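Local coordinates for cadherin-23 (Mus musculus, PDB 5UZ8), which binds calcium and probably mediates cell adhesion, through tandem extracellular cadherin repeats, in the mechanotransduction that underlies hearing, at residues Lys192-Pro195 against Gly196-Ala199. Sequence-based numbering, arbitrary orientation.
Sequences KDNP and GDVA. With CA (calcium ion), chain I.
Two amides grip OD2 of Asp197: within the turn Asn194 ND2 donates to it over 2.8 Å, and Asn201 ND2 is a second donor to the same oxygen. The two residues at the ends of a type II beta turn, Asn194 to Asp197, are thus joined through their side chains, in the loop that leaves strand 184-193 of a cadherin repeat and leads to strand 204-214. The backbone bond of the turn, Asp197 N to Asn194 O, is weak at 3.3 Å and is backed by the shorter side-chain bond. Both side chains have CG anti to the backbone N (chi1 -167° in Asn194, -159° in Asp197), which lets the amide and the carboxylate meet. Their planes stand at right angles. ND2 approaches the anti side of Asp197 OD2, 26° out of the carboxylate plane, and OD2 in turn is tilted from the amide plane of Asn194. ND2 also lies 3.2 Å from Asp197 CB. At the turn's third position Gly196 has a positive phi; a CB there would clash with Pro195 O.

Asn194 ND2 has two acceptors, Asp197 OD2 and Asn201 O, while OD1 accepts from Asn147 ND2, which fixes the amide's rotation. An alanine in place of Asp197 would remove the carboxylate and would probably leave Asn194 ND2 and Asn201 ND2 without this shared acceptor, and the turn held across its ends by the weak backbone bond. One residue upstream of Asn194, Asp193 OD2 binds calcium at 2.3 Å, completing a site with Asn110, Asn112, Asp142, Asp144 and Phe148, while its OD1 accepts from Arg203 N. The other carboxylate oxygen of Asp197, OD1, accepts from the N-H of the next residue, Val198, at 2.8 Å, again on the anti side.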
ATOM      1  N   LYS A 192      -8.496  -2.668  -5.337  1.00 14.22           N
ATOM      2  CA  LYS A 192      -9.270  -3.429  -6.321  1.00 15.06           C
ATOM      3  C   LYS A 192     -10.580  -2.673  -6.581  1.00 14.06           C
ATOM      4  O   LYS A 192     -11.307  -2.308  -5.640  1.00 13.52           O
ATOM      5  CB  LYS A 192      -9.500  -4.846  -5.815  1.00 17.19           C
ATOM      6  CG  LYS A 192     -10.259  -5.776  -6.743  1.00 19.65           C
ATOM      7  CD  LYS A 192     -10.511  -7.149  -6.079  1.00 22.03           C
ATOM      8  CE  LYS A 192      -9.254  -7.824  -5.587  1.00 23.48           C
ATOM      9  NZ  LYS A 192      -9.484  -9.262  -5.224  1.00 25.80           N
ATOM     10  N   ASP A 193     -10.864  -2.399  -7.840  1.00 13.43           N
ATOM     11  CA  ASP A 193     -12.032  -1.613  -8.182  1.00 13.13           C
ATOM     12  C   ASP A 193     -13.276  -2.490  -8.326  1.00 13.59           C
ATOM     13  O   ASP A 193     -13.209  -3.694  -8.108  1.00 14.20           O
ATOM     14  CB  ASP A 193     -11.748  -0.729  -9.423  1.00 13.07           C
ATOM     15  CG  ASP A 193     -11.650  -1.517 -10.705  1.00 13.62           C
ATOM     16  OD1 ASP A 193     -12.071  -2.703 -10.756  1.00 14.09           O
ATOM     17  OD2 ASP A 193     -11.186  -0.911 -11.689  1.00 13.70           O
ATOM     18  N   ASN A 194     -14.402  -1.873  -8.694  1.00 13.53           N
ATOM     19  CA  ASN A 194     -15.621  -2.548  -9.121  1.00 14.77           C
ATOM     20  C   ASN A 194     -16.150  -3.579  -8.104  1.00 15.74           C
ATOM     21  O   ASN A 194     -16.328  -4.764  -8.422  1.00 16.15           O
ATOM     22  CB  ASN A 194     -15.419  -3.175 -10.538  1.00 15.15           C
ATOM     23  CG  ASN A 194     -16.717  -3.614 -11.199  1.00 16.17           C
ATOM     24  OD1 ASN A 194     -17.817  -3.177 -10.846  1.00 15.92           O
ATOM     25  ND2 ASN A 194     -16.581  -4.502 -12.207  1.00 17.05           N
ATOM     26  N   PRO A 195     -16.343  -3.130  -6.844  1.00 16.20           N
ATOM     27  CA  PRO A 195     -16.723  -4.068  -5.797  1.00 17.26           C
ATOM     28  C   PRO A 195     -18.030  -4.798  -6.087  1.00 18.47           C
ATOM     29  O   PRO A 195     -18.949  -4.266  -6.710  1.00 18.27           O
ATOM     30  CB  PRO A 195     -16.784  -3.177  -4.526  1.00 16.99           C
ATOM     31  CG  PRO A 195     -17.107  -1.810  -5.067  1.00 16.34           C
ATOM     32  CD  PRO A 195     -16.318  -1.737  -6.360  1.00 15.36           C
ATOM     33  N   GLY A 196     -18.069  -6.061  -5.686  1.00 20.36           N
ATOM     34  CA  GLY A 196     -19.228  -6.899  -5.838  1.00 22.81           C
ATOM     35  C   GLY A 196     -19.340  -7.597  -7.187  1.00 24.60           C
ATOM     36  O   GLY A 196     -20.126  -8.519  -7.327  1.00 25.61           O
ATOM     37  N   ASP A 197     -18.582  -7.174  -8.194  1.00 24.18           N
ATOM     38  CA  ASP A 197     -18.703  -7.785  -9.529  1.00 25.60           C
ATOM     39  C   ASP A 197     -17.827  -9.053  -9.526  1.00 27.43           C
ATOM     40  O   ASP A 197     -17.089  -9.333  -8.557  1.00 27.41           O
ATOM     41  CB  ASP A 197     -18.289  -6.751 -10.604  1.00 24.26           C
ATOM     42  CG  ASP A 197     -18.838  -7.056 -12.018  1.00 25.42           C
ATOM     43  OD1 ASP A 197     -19.326  -8.178 -12.282  1.00 28.28           O
ATOM     44  OD2 ASP A 197     -18.754  -6.160 -12.890  1.00 24.39           O
ATOM     45  N   VAL A 198     -17.930  -9.848 -10.581  1.00 30.38           N
ATOM     46  CA  VAL A 198     -17.080 -11.042 -10.710  1.00 33.41           C
ATOM     47  C   VAL A 198     -15.617 -10.661 -10.884  1.00 32.97           C
ATOM     48  O   VAL A 198     -15.315  -9.606 -11.445  1.00 30.89           O
ATOM     49  CB  VAL A 198     -17.508 -11.976 -11.876  1.00 36.27           C
ATOM     50  CG1 VAL A 198     -18.715 -12.809 -11.456  1.00 38.87           C
ATOM     51  CG2 VAL A 198     -17.771 -11.203 -13.167  1.00 35.70           C
ATOM     52  N   ALA A 199     -14.732 -11.548 -10.427  1.00 35.12           N
ATOM     53  CA  ALA A 199     -13.286 -11.287 -10.389  1.00 35.39           C
ATOM     54  C   ALA A 199     -12.725 -10.813 -11.736  1.00 35.11           C
ATOM     55  O   ALA A 199     -11.855  -9.941 -11.776  1.00 34.22           O
ATOM     56  CB  ALA A 199     -12.547 -12.529  -9.917  1.00 37.34           C
TER
HETATM   57 CA    CA I2608     -11.575   1.072 -12.822  1.00 13.06          CA